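Local coordinates for flavoredoxin (PDB 3BNK), which binds flavin mononucleotide as a dimeric archaeal flavoprotein of the flavoredoxin family and probably serves in electron transport, at residues Y14-T19 / L162-N167; G35-V40 / L47-N52. All coordinates share one frame; numbering follows the deposited sequence.

Contact 1: Y14-T19 / L162-N167. With FMN (flavin mononucleotide), chain D.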
ATOM      1  N   TYR B  14      -3.700  -2.766  -6.837  1.00 13.88           N
ATOM      2  CA  TYR B  14      -4.103  -4.182  -6.928  1.00 14.47           C
ATOM      3  C   TYR B  14      -3.134  -5.135  -6.220  1.00 14.05           C
ATOM      4  O   TYR B  14      -2.065  -5.432  -6.756  1.00 13.96           O
ATOM      5  CB  TYR B  14      -4.302  -4.598  -8.402  1.00 14.61           C
ATOM      6  CG  TYR B  14      -5.564  -4.006  -8.984  1.00 15.50           C
ATOM      7  CD1 TYR B  14      -5.596  -2.689  -9.429  1.00 14.29           C
ATOM      8  CD2 TYR B  14      -6.752  -4.750  -9.030  1.00 16.77           C
ATOM      9  CE1 TYR B  14      -6.778  -2.119  -9.931  1.00 14.20           C
ATOM     10  CE2 TYR B  14      -7.929  -4.196  -9.533  1.00 16.94           C
ATOM     11  CZ  TYR B  14      -7.935  -2.879  -9.976  1.00 16.60           C
ATOM     12  OH  TYR B  14      -9.106  -2.331 -10.454  1.00 17.50           O
ATOM     13  N   PRO B  15      -3.494  -5.606  -5.003  1.00 14.34           N
ATOM     14  CA  PRO B  15      -4.659  -5.206  -4.222  1.00 14.18           C
ATOM     15  C   PRO B  15      -4.255  -4.129  -3.230  1.00 14.31           C
ATOM     16  O   PRO B  15      -3.086  -3.737  -3.182  1.00 14.30           O
ATOM     17  CB  PRO B  15      -4.968  -6.475  -3.420  1.00 14.52           C
ATOM     18  CG  PRO B  15      -3.575  -7.009  -3.100  1.00 12.88           C
ATOM     19  CD  PRO B  15      -2.721  -6.660  -4.304  1.00 13.63           C
ATOM     20  N   MET B  16      -5.230  -3.690  -2.440  1.00 14.69           N
ATOM     21  CA  MET B  16      -5.002  -2.918  -1.239  1.00 15.23           C
ATOM     22  C   MET B  16      -4.941  -3.838  -0.024  1.00 14.98           C
ATOM     23  O   MET B  16      -5.518  -4.926  -0.034  1.00 15.03           O
ATOM     24  CB  MET B  16      -6.120  -1.893  -1.033  1.00 14.74           C
ATOM     25  CG  MET B  16      -6.102  -0.735  -2.017  1.00 15.24           C
ATOM     26  SD  MET B  16      -7.616   0.234  -1.932  1.00 16.51           S
ATOM     27  CE  MET B  16      -8.650  -0.706  -3.071  1.00 15.13           C
ATOM     28  N   PRO B  17      -4.261  -3.385   1.044  1.00 15.06           N
ATOM     29  CA  PRO B  17      -4.337  -4.079   2.322  1.00 14.72           C
ATOM     30  C   PRO B  17      -5.674  -3.750   3.007  1.00 14.54           C
ATOM     31  O   PRO B  17      -6.401  -2.860   2.560  1.00 14.27           O
ATOM     32  CB  PRO B  17      -3.177  -3.459   3.105  1.00 15.17           C
ATOM     33  CG  PRO B  17      -3.106  -2.051   2.568  1.00 14.89           C
ATOM     34  CD  PRO B  17      -3.416  -2.172   1.118  1.00 14.24           C
ATOM     35  N   VAL B  18      -6.007  -4.462   4.070  1.00 15.02           N
ATOM     36  CA  VAL B  18      -7.227  -4.168   4.829  1.00 15.61           C
ATOM     37  C   VAL B  18      -6.854  -3.932   6.277  1.00 16.24           C
ATOM     38  O   VAL B  18      -6.375  -4.837   6.983  1.00 16.32           O
ATOM     39  CB  VAL B  18      -8.307  -5.281   4.710  1.00 15.58           C
ATOM     40  CG1 VAL B  18      -9.485  -5.000   5.630  1.00 15.23           C
ATOM     41  CG2 VAL B  18      -8.774  -5.409   3.280  1.00 16.11           C
ATOM     42  N   THR B  19      -7.075  -2.696   6.706  1.00 16.17           N
ATOM     43  CA  THR B  19      -6.665  -2.278   8.013  1.00 16.88           C
ATOM     44  C   THR B  19      -7.803  -1.529   8.693  1.00 16.44           C
ATOM     45  O   THR B  19      -8.741  -1.075   8.044  1.00 16.68           O
ATOM     46  CB  THR B  19      -5.335  -1.431   7.973  1.00 16.61           C
ATOM     47  OG1 THR B  19      -4.759  -1.420   9.266  1.00 21.60           O
ATOM     48  CG2 THR B  19      -5.580  -0.018   7.633  1.00 15.22           C
ATOM     49  N   LEU B 162      -8.036  -6.108  -0.440  1.00 17.80           N
ATOM     50  CA  LEU B 162      -9.156  -5.372  -0.973  1.00 17.71           C
ATOM     51  C   LEU B 162      -8.879  -4.945  -2.383  1.00 18.06           C
ATOM     52  O   LEU B 162      -7.768  -4.552  -2.734  1.00 18.05           O
ATOM     53  CB  LEU B 162      -9.494  -4.146  -0.112  1.00 17.40           C
ATOM     54  CG  LEU B 162     -10.562  -3.177  -0.661  1.00 18.25           C
ATOM     55  CD1 LEU B 162     -11.955  -3.800  -0.586  1.00 17.59           C
ATOM     56  CD2 LEU B 162     -10.531  -1.839   0.057  1.00 16.79           C
ATOM     57  N   THR B 163      -9.931  -5.002  -3.177  1.00 18.50           N
ATOM     58  CA  THR B 163      -9.884  -4.531  -4.528  1.00 19.11           C
ATOM     59  C   THR B 163     -11.127  -3.635  -4.764  1.00 19.20           C
ATOM     60  O   THR B 163     -12.239  -3.987  -4.376  1.00 18.55           O
ATOM     61  CB  THR B 163      -9.688  -5.770  -5.458  1.00 19.67           C
ATOM     62  OG1 THR B 163      -9.078  -5.393  -6.685  1.00 22.48           O
ATOM     63  CG2 THR B 163     -10.945  -6.516  -5.686  1.00 17.59           C
ATOM     64  N   MET B 164     -10.907  -2.434  -5.301  1.00 19.84           N
ATOM     65  CA  MET B 164     -11.995  -1.517  -5.669  1.00 20.65           C
ATOM     66  C   MET B 164     -11.821  -1.089  -7.139  1.00 21.36           C
ATOM     67  O   MET B 164     -10.723  -1.203  -7.671  1.00 21.77           O
ATOM     68  CB  MET B 164     -12.015  -0.300  -4.733  1.00 20.36           C
ATOM     69  CG  MET B 164     -12.451  -0.616  -3.300  1.00 19.71           C
ATOM     70  SD  MET B 164     -12.582   0.848  -2.253  1.00 21.23           S
ATOM     71  CE  MET B 164     -13.605   0.266  -0.899  1.00 18.70           C
ATOM     72  N   PRO B 165     -12.894  -0.589  -7.804  1.00 21.71           N
ATOM     73  CA  PRO B 165     -14.283  -0.381  -7.384  1.00 21.82           C
ATOM     74  C   PRO B 165     -15.155  -1.629  -7.492  1.00 21.94           C
ATOM     75  O   PRO B 165     -16.332  -1.577  -7.166  1.00 22.39           O
ATOM     76  CB  PRO B 165     -14.784   0.689  -8.360  1.00 21.94           C
ATOM     77  CG  PRO B 165     -14.074   0.386  -9.602  1.00 21.77           C
ATOM     78  CD  PRO B 165     -12.692  -0.123  -9.189  1.00 21.90           C
ATOM     79  N   ASP B 166     -14.580  -2.747  -7.922  1.00 21.89           N
ATOM     80  CA  ASP B 166     -15.289  -4.015  -7.878  1.00 21.64           C
ATOM     81  C   ASP B 166     -15.734  -4.368  -6.447  1.00 21.12           C
ATOM     82  O   ASP B 166     -16.678  -5.138  -6.259  1.00 21.34           O
ATOM     83  CB  ASP B 166     -14.433  -5.125  -8.491  1.00 21.83           C
ATOM     84  CG  ASP B 166     -13.136  -5.338  -7.749  1.00 23.25           C
ATOM     85  OD1 ASP B 166     -12.198  -4.510  -7.877  1.00 26.74           O
ATOM     86  OD2 ASP B 166     -13.061  -6.346  -7.037  1.00 23.63           O
ATOM     87  N   ASN B 167     -15.051  -3.801  -5.450  1.00 19.95           N
ATOM     88  CA  ASN B 167     -15.393  -3.991  -4.036  1.00 19.90           C
ATOM     89  C   ASN B 167     -15.341  -5.437  -3.520  1.00 19.83           C
ATOM     90  O   ASN B 167     -16.340  -5.960  -3.021  1.00 19.60           O
ATOM     91  CB  ASN B 167     -16.734  -3.321  -3.698  1.00 19.89           C
ATOM     92  CG  ASN B 167     -16.700  -1.814  -3.894  1.00 21.29           C
ATOM     93  OD1 ASN B 167     -15.629  -1.203  -3.978  1.00 22.23           O
ATOM     94  ND2 ASN B 167     -17.875  -1.206  -3.967  1.00 23.16           N
TER
HETATM   95  N1  FMN D1001     -11.899   5.729   3.333  1.00 15.94           N
HETATM   96  C2  FMN D1001     -10.760   6.503   3.224  1.00 15.86           C
HETATM   97  O2  FMN D1001     -10.857   7.719   3.341  1.00 16.25           O
HETATM   98  N3  FMN D1001      -9.529   5.912   2.996  1.00 16.53           N
HETATM   99  C4  FMN D1001      -9.453   4.534   2.875  1.00 16.08           C
HETATM  100  O4  FMN D1001      -8.362   4.017   2.662  1.00 15.19           O
HETATM  101  C4A FMN D1001     -10.608   3.749   2.982  1.00 16.54           C
HETATM  102  N5  FMN D1001     -10.545   2.368   2.852  1.00 16.54           N
HETATM  103  C5A FMN D1001     -11.681   1.591   2.976  1.00 16.44           C
HETATM  104  C6  FMN D1001     -11.568   0.199   2.867  1.00 16.58           C
HETATM  105  C7  FMN D1001     -12.711  -0.606   2.981  1.00 16.34           C
HETATM  106  C7M FMN D1001     -12.539  -2.095   2.964  1.00 16.28           C
HETATM  107  C8  FMN D1001     -13.961  -0.014   3.212  1.00 16.81           C
HETATM  108  C8M FMN D1001     -15.164  -0.854   3.583  1.00 16.52           C
HETATM  109  C9  FMN D1001     -14.058   1.379   3.338  1.00 15.77           C
HETATM  110  C9A FMN D1001     -12.927   2.190   3.229  1.00 16.35           C
HETATM  111  N10 FMN D1001     -13.006   3.582   3.356  1.00 16.15           N
HETATM  112  C10 FMN D1001     -11.848   4.354   3.222  1.00 16.46           C
HETATM  113  C1' FMN D1001     -14.305   4.246   3.727  1.00 17.40           C
HETATM  114  C2' FMN D1001     -14.375   4.645   5.196  1.00 17.90           C
HETATM  115  O2' FMN D1001     -13.859   3.611   6.012  1.00 17.27           O
HETATM  116  C3' FMN D1001     -15.822   4.886   5.629  1.00 18.89           C
HETATM  117  O3' FMN D1001     -16.436   5.948   4.921  1.00 19.33           O
HETATM  118  C4' FMN D1001     -15.926   5.083   7.141  1.00 17.91           C
HETATM  119  O4' FMN D1001     -17.278   5.018   7.510  1.00 16.24           O
HETATM  120  C5' FMN D1001     -15.333   6.385   7.662  1.00 17.15           C
HETATM  121  O5' FMN D1001     -15.501   6.309   9.066  1.00 19.08           O
HETATM  122  P   FMN D1001     -15.545   7.616  10.014  1.00 19.49           P
HETATM  123  O1P FMN D1001     -16.514   8.605   9.434  1.00 19.66           O
HETATM  124  O2P FMN D1001     -14.173   8.222  10.012  1.00 17.70           O
HETATM  125  O3P FMN D1001     -15.914   7.267  11.429  1.00 18.73           O
HETATM  126  O   HOH W   1      -9.151   0.229  -9.876  1.00 13.25           O
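Met16 and Leu162 join strand 16-25 to strand 160-163 in a short antiparallel bridge at the dimethylbenzene end of the flavin, a buried contact within the antiparallel sheet of the flavin reductase-like fold. Both backbone bonds of this hydrogen-bonded pair form: Met16 N reaches Leu162 O at 2.7 Å and Leu162 N returns to Met16 O at 2.8 Å. Both side chains leave on the same face of the sheet, where the two lie side by side. A bend at chi3 (-86°) turns the Met16 methyl back over the other segment, so that CE packs against Leu162 CD2 and, at 3.8 Å, against Met164 CB, crossing the latter side chain at about a right angle. Val18 CG2 meets Leu162 CB, these two side chains likewise crossing at about a right angle. Leu162 CD2 then sits 3.5 Å from the flavin methyl C7M, and Met164 CE lies 4.1 Å from flavin C7. Beyond the bridge, the Tyr14 ring lies obliquely to Thr163, with CE2 3.3 Å from OG1, while one water joins Tyr14 OH (2.6 Å) to Met164 O (3.1 Å). In the second subunit, Ala179 packs on Leu162 and Pro152 on Tyr14. The chemistry divides accordingly: the water supplies a polar link from tyrosine to carbonyl, two backbone bonds set the register, and the methyl ends of Leu162 and Met164, backed by Met16, give the dimethylbenzene ring apolar neighbours.

Contact 2: G35-V40 / L47-N52. With FMN (flavin mononucleotide), chain D.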
ATOM      1  N   GLY B  35      -7.649   1.169   3.422  1.00 15.55           N
ATOM      2  CA  GLY B  35      -6.860   0.421   2.442  1.00 15.46           C
ATOM      3  C   GLY B  35      -5.710   1.262   1.928  1.00 15.50           C
ATOM      4  O   GLY B  35      -4.732   0.728   1.399  1.00 15.56           O
ATOM      5  N   TRP B  36      -5.820   2.586   2.087  1.00 15.19           N
ATOM      6  CA  TRP B  36      -4.770   3.515   1.654  1.00 14.63           C
ATOM      7  C   TRP B  36      -3.726   3.693   2.763  1.00 14.97           C
ATOM      8  O   TRP B  36      -3.698   4.735   3.440  1.00 14.47           O
ATOM      9  CB  TRP B  36      -5.361   4.881   1.242  1.00 14.62           C
ATOM     10  CG  TRP B  36      -6.321   4.842   0.041  1.00 13.98           C
ATOM     11  CD1 TRP B  36      -6.912   3.732  -0.514  1.00 13.39           C
ATOM     12  CD2 TRP B  36      -6.823   5.966  -0.694  1.00 14.65           C
ATOM     13  NE1 TRP B  36      -7.733   4.093  -1.550  1.00 13.43           N
ATOM     14  CE2 TRP B  36      -7.707   5.460  -1.681  1.00 15.57           C
ATOM     15  CE3 TRP B  36      -6.630   7.354  -0.603  1.00 14.09           C
ATOM     16  CZ2 TRP B  36      -8.372   6.291  -2.595  1.00 14.84           C
ATOM     17  CZ3 TRP B  36      -7.298   8.180  -1.507  1.00 14.52           C
ATOM     18  CH2 TRP B  36      -8.162   7.643  -2.489  1.00 15.16           C
ATOM     19  N   VAL B  37      -2.900   2.662   2.951  1.00 14.66           N
ATOM     20  CA  VAL B  37      -1.800   2.675   3.922  1.00 15.64           C
ATOM     21  C   VAL B  37      -0.556   2.198   3.222  1.00 15.24           C
ATOM     22  O   VAL B  37      -0.594   1.199   2.507  1.00 15.58           O
ATOM     23  CB  VAL B  37      -1.885   1.624   5.058  1.00 16.40           C
ATOM     24  CG1 VAL B  37      -1.401   2.236   6.415  1.00 15.67           C
ATOM     25  CG2 VAL B  37      -3.223   0.842   5.090  1.00 15.45           C
ATOM     26  N   SER B  38       0.557   2.857   3.498  1.00 14.83           N
ATOM     27  CA  SER B  38       1.830   2.438   2.966  1.00 15.13           C
ATOM     28  C   SER B  38       2.954   2.943   3.841  1.00 14.93           C
ATOM     29  O   SER B  38       2.800   3.961   4.497  1.00 13.54           O
ATOM     30  CB  SER B  38       2.028   3.009   1.565  1.00 15.19           C
ATOM     31  OG  SER B  38       3.319   2.696   1.142  1.00 18.51           O
ATOM     32  N   ARG B  39       4.089   2.236   3.817  1.00 15.11           N
ATOM     33  CA  ARG B  39       5.342   2.798   4.342  1.00 15.27           C
ATOM     34  C   ARG B  39       5.775   3.998   3.496  1.00 15.20           C
ATOM     35  O   ARG B  39       5.473   4.093   2.294  1.00 14.93           O
ATOM     36  CB  ARG B  39       6.450   1.745   4.461  1.00 14.91           C
ATOM     37  CG  ARG B  39       6.316   0.829   5.684  1.00 14.14           C
ATOM     38  CD  ARG B  39       6.612   1.538   7.010  1.00 14.18           C
ATOM     39  NE  ARG B  39       7.993   2.012   7.109  1.00 18.23           N
ATOM     40  CZ  ARG B  39       8.994   1.298   7.633  1.00 18.96           C
ATOM     41  NH1 ARG B  39       8.770   0.082   8.115  1.00 18.35           N
ATOM     42  NH2 ARG B  39      10.220   1.792   7.670  1.00 17.84           N
ATOM     43  N   VAL B  40       6.421   4.945   4.163  1.00 15.52           N
ATOM     44  CA  VAL B  40       6.818   6.192   3.547  1.00 15.42           C
ATOM     45  C   VAL B  40       8.322   6.392   3.731  1.00 15.75           C
ATOM     46  O   VAL B  40       9.046   6.747   2.772  1.00 16.94           O
ATOM     47  CB  VAL B  40       6.002   7.368   4.161  1.00 15.44           C
ATOM     48  CG1 VAL B  40       6.590   8.707   3.771  1.00 15.18           C
ATOM     49  CG2 VAL B  40       4.526   7.280   3.732  1.00 14.07           C
ATOM     50  N   LEU B  47       4.879   5.490   8.224  1.00 18.19           N
ATOM     51  CA  LEU B  47       3.833   5.071   7.281  1.00 18.29           C
ATOM     52  C   LEU B  47       2.997   6.298   6.924  1.00 17.36           C
ATOM     53  O   LEU B  47       3.149   7.361   7.519  1.00 16.69           O
ATOM     54  CB  LEU B  47       2.872   4.054   7.912  1.00 18.66           C
ATOM     55  CG  LEU B  47       3.128   2.785   8.720  1.00 21.87           C
ATOM     56  CD1 LEU B  47       1.943   2.477   9.600  1.00 18.49           C
ATOM     57  CD2 LEU B  47       3.401   1.571   7.809  1.00 23.73           C
ATOM     58  N   GLY B  48       2.088   6.129   5.975  1.00 16.83           N
ATOM     59  CA  GLY B  48       1.134   7.167   5.635  1.00 16.42           C
ATOM     60  C   GLY B  48      -0.242   6.571   5.475  1.00 16.28           C
ATOM     61  O   GLY B  48      -0.392   5.403   5.097  1.00 16.56           O
ATOM     62  N   VAL B  49      -1.250   7.383   5.737  1.00 16.00           N
ATOM     63  CA  VAL B  49      -2.632   6.930   5.739  1.00 16.38           C
ATOM     64  C   VAL B  49      -3.510   7.945   4.988  1.00 16.50           C
ATOM     65  O   VAL B  49      -3.485   9.144   5.310  1.00 16.61           O
ATOM     66  CB  VAL B  49      -3.094   6.678   7.197  1.00 16.42           C
ATOM     67  CG1 VAL B  49      -4.584   6.771   7.337  1.00 19.38           C
ATOM     68  CG2 VAL B  49      -2.587   5.302   7.696  1.00 14.85           C
ATOM     69  N   GLY B  50      -4.234   7.460   3.973  1.00 16.04           N
ATOM     70  CA  GLY B  50      -5.103   8.268   3.120  1.00 16.48           C
ATOM     71  C   GLY B  50      -6.559   8.286   3.564  1.00 16.75           C
ATOM     72  O   GLY B  50      -7.223   7.241   3.639  1.00 16.22           O
ATOM     73  N   VAL B  51      -7.051   9.487   3.867  1.00 16.75           N
ATOM     74  CA  VAL B  51      -8.335   9.635   4.537  1.00 17.40           C
ATOM     75  C   VAL B  51      -9.155  10.757   3.908  1.00 17.57           C
ATOM     76  O   VAL B  51      -8.757  11.915   3.929  1.00 17.03           O
ATOM     77  CB  VAL B  51      -8.199   9.859   6.085  1.00 17.18           C
ATOM     78  CG1 VAL B  51      -9.572   9.807   6.741  1.00 17.82           C
ATOM     79  CG2 VAL B  51      -7.274   8.815   6.750  1.00 17.39           C
ATOM     80  N   ASN B  52     -10.311  10.391   3.362  1.00 18.14           N
ATOM     81  CA  ASN B  52     -11.210  11.370   2.767  1.00 19.49           C
ATOM     82  C   ASN B  52     -11.602  12.484   3.732  1.00 19.87           C
ATOM     83  O   ASN B  52     -11.895  12.244   4.905  1.00 19.67           O
ATOM     84  CB  ASN B  52     -12.446  10.704   2.157  1.00 19.00           C
ATOM     85  CG  ASN B  52     -13.101  11.571   1.097  1.00 21.60           C
ATOM     86  OD1 ASN B  52     -13.820  12.513   1.413  1.00 23.80           O
ATOM     87  ND2 ASN B  52     -12.833  11.270  -0.168  1.00 22.34           N
TER
HETATM   88  N1  FMN D1001     -11.899   5.729   3.333  1.00 15.94           N
HETATM   89  C2  FMN D1001     -10.760   6.503   3.224  1.00 15.86           C
HETATM   90  O2  FMN D1001     -10.857   7.719   3.341  1.00 16.25           O
HETATM   91  N3  FMN D1001      -9.529   5.912   2.996  1.00 16.53           N
HETATM   92  C4  FMN D1001      -9.453   4.534   2.875  1.00 16.08           C
HETATM   93  O4  FMN D1001      -8.362   4.017   2.662  1.00 15.19           O
HETATM   94  C4A FMN D1001     -10.608   3.749   2.982  1.00 16.54           C
HETATM   95  N5  FMN D1001     -10.545   2.368   2.852  1.00 16.54           N
HETATM   96  C5A FMN D1001     -11.681   1.591   2.976  1.00 16.44           C
HETATM   97  C6  FMN D1001     -11.568   0.199   2.867  1.00 16.58           C
HETATM   98  C7  FMN D1001     -12.711  -0.606   2.981  1.00 16.34           C
HETATM   99  C7M FMN D1001     -12.539  -2.095   2.964  1.00 16.28           C
HETATM  100  C8  FMN D1001     -13.961  -0.014   3.212  1.00 16.81           C
HETATM  101  C8M FMN D1001     -15.164  -0.854   3.583  1.00 16.52           C
HETATM  102  C9  FMN D1001     -14.058   1.379   3.338  1.00 15.77           C
HETATM  103  C9A FMN D1001     -12.927   2.190   3.229  1.00 16.35           C
HETATM  104  N10 FMN D1001     -13.006   3.582   3.356  1.00 16.15           N
HETATM  105  C10 FMN D1001     -11.848   4.354   3.222  1.00 16.46           C
HETATM  106  C1' FMN D1001     -14.305   4.246   3.727  1.00 17.40           C
HETATM  107  C2' FMN D1001     -14.375   4.645   5.196  1.00 17.90           C
HETATM  108  O2' FMN D1001     -13.859   3.611   6.012  1.00 17.27           O
HETATM  109  C3' FMN D1001     -15.822   4.886   5.629  1.00 18.89           C
HETATM  110  O3' FMN D1001     -16.436   5.948   4.921  1.00 19.33           O
HETATM  111  C4' FMN D1001     -15.926   5.083   7.141  1.00 17.91           C
HETATM  112  O4' FMN D1001     -17.278   5.018   7.510  1.00 16.24           O
HETATM  113  C5' FMN D1001     -15.333   6.385   7.662  1.00 17.15           C
HETATM  114  O5' FMN D1001     -15.501   6.309   9.066  1.00 19.08           O
HETATM  115  P   FMN D1001     -15.545   7.616  10.014  1.00 19.49           P
HETATM  116  O1P FMN D1001     -16.514   8.605   9.434  1.00 19.66           O
HETATM  117  O2P FMN D1001     -14.173   8.222  10.012  1.00 17.70           O
HETATM  118  O3P FMN D1001     -15.914   7.267  11.429  1.00 18.73           O
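Strands 37-40 and 47-52 run antiparallel as a hairpin, their axes 4.4 Å apart at closest approach and their directions 148° apart, with Ser38 and Gly48 exchanging both backbone bonds and Gly50 N bonding to Trp36 O at 2.8 Å. In the non-hydrogen-bonded pair Val37 and Val49, the side chains lie alongside each other and Val37 CG1 touches Val49 CG2 at 3.5 Å. The indole edge of Trp36 lies near Gly50 CA, which carries no side chain to obstruct it, while one indole face has flavin C4 above its rim. Trp36 N and Gly35 N both donate to flavin O4, each at 3.0 Å, and across the hairpin Gly50 O accepts from flavin N3 at 2.7 Å. Asn52 N adds an almost straight bond to flavin O2 (2.7 Å, 175°). A bend at chi2 (-71°) lays Arg39 CD against Leu47 CD2; the guanidinium bonds to Asn41 O and, in the second subunit, to Val11 O, with a cation-pi contact to Phe12 there. Strand 130-142 pairs with the other edge of 47-52, while side chains from strands 16-25 and 66-71 pack against Val37 and Val49.

Overall arrangement
Contacts 1 and 2 approach a single flavin from different ends, their centres 13 Å apart: contact 1 supplies apolar groups beside the dimethylbenzene ring, and contact 2 supplies backbone donors and an acceptor for the pyrimidine ring. They meet where strand 16-25 runs beside strand 28-41, with Met16 SD 3.8 Å from Trp36 CD1 and Pro17 CD 3.2 Å from Gly35 O. In sequence, the hairpin of contact 2 falls between the two segments of contact 1. Thr57, Ser87, Gly88 and Lys93 add further hydrogen bonds to the cofactor. Both contacts also touch the second subunit, placing flavin site and dimer interface side by side.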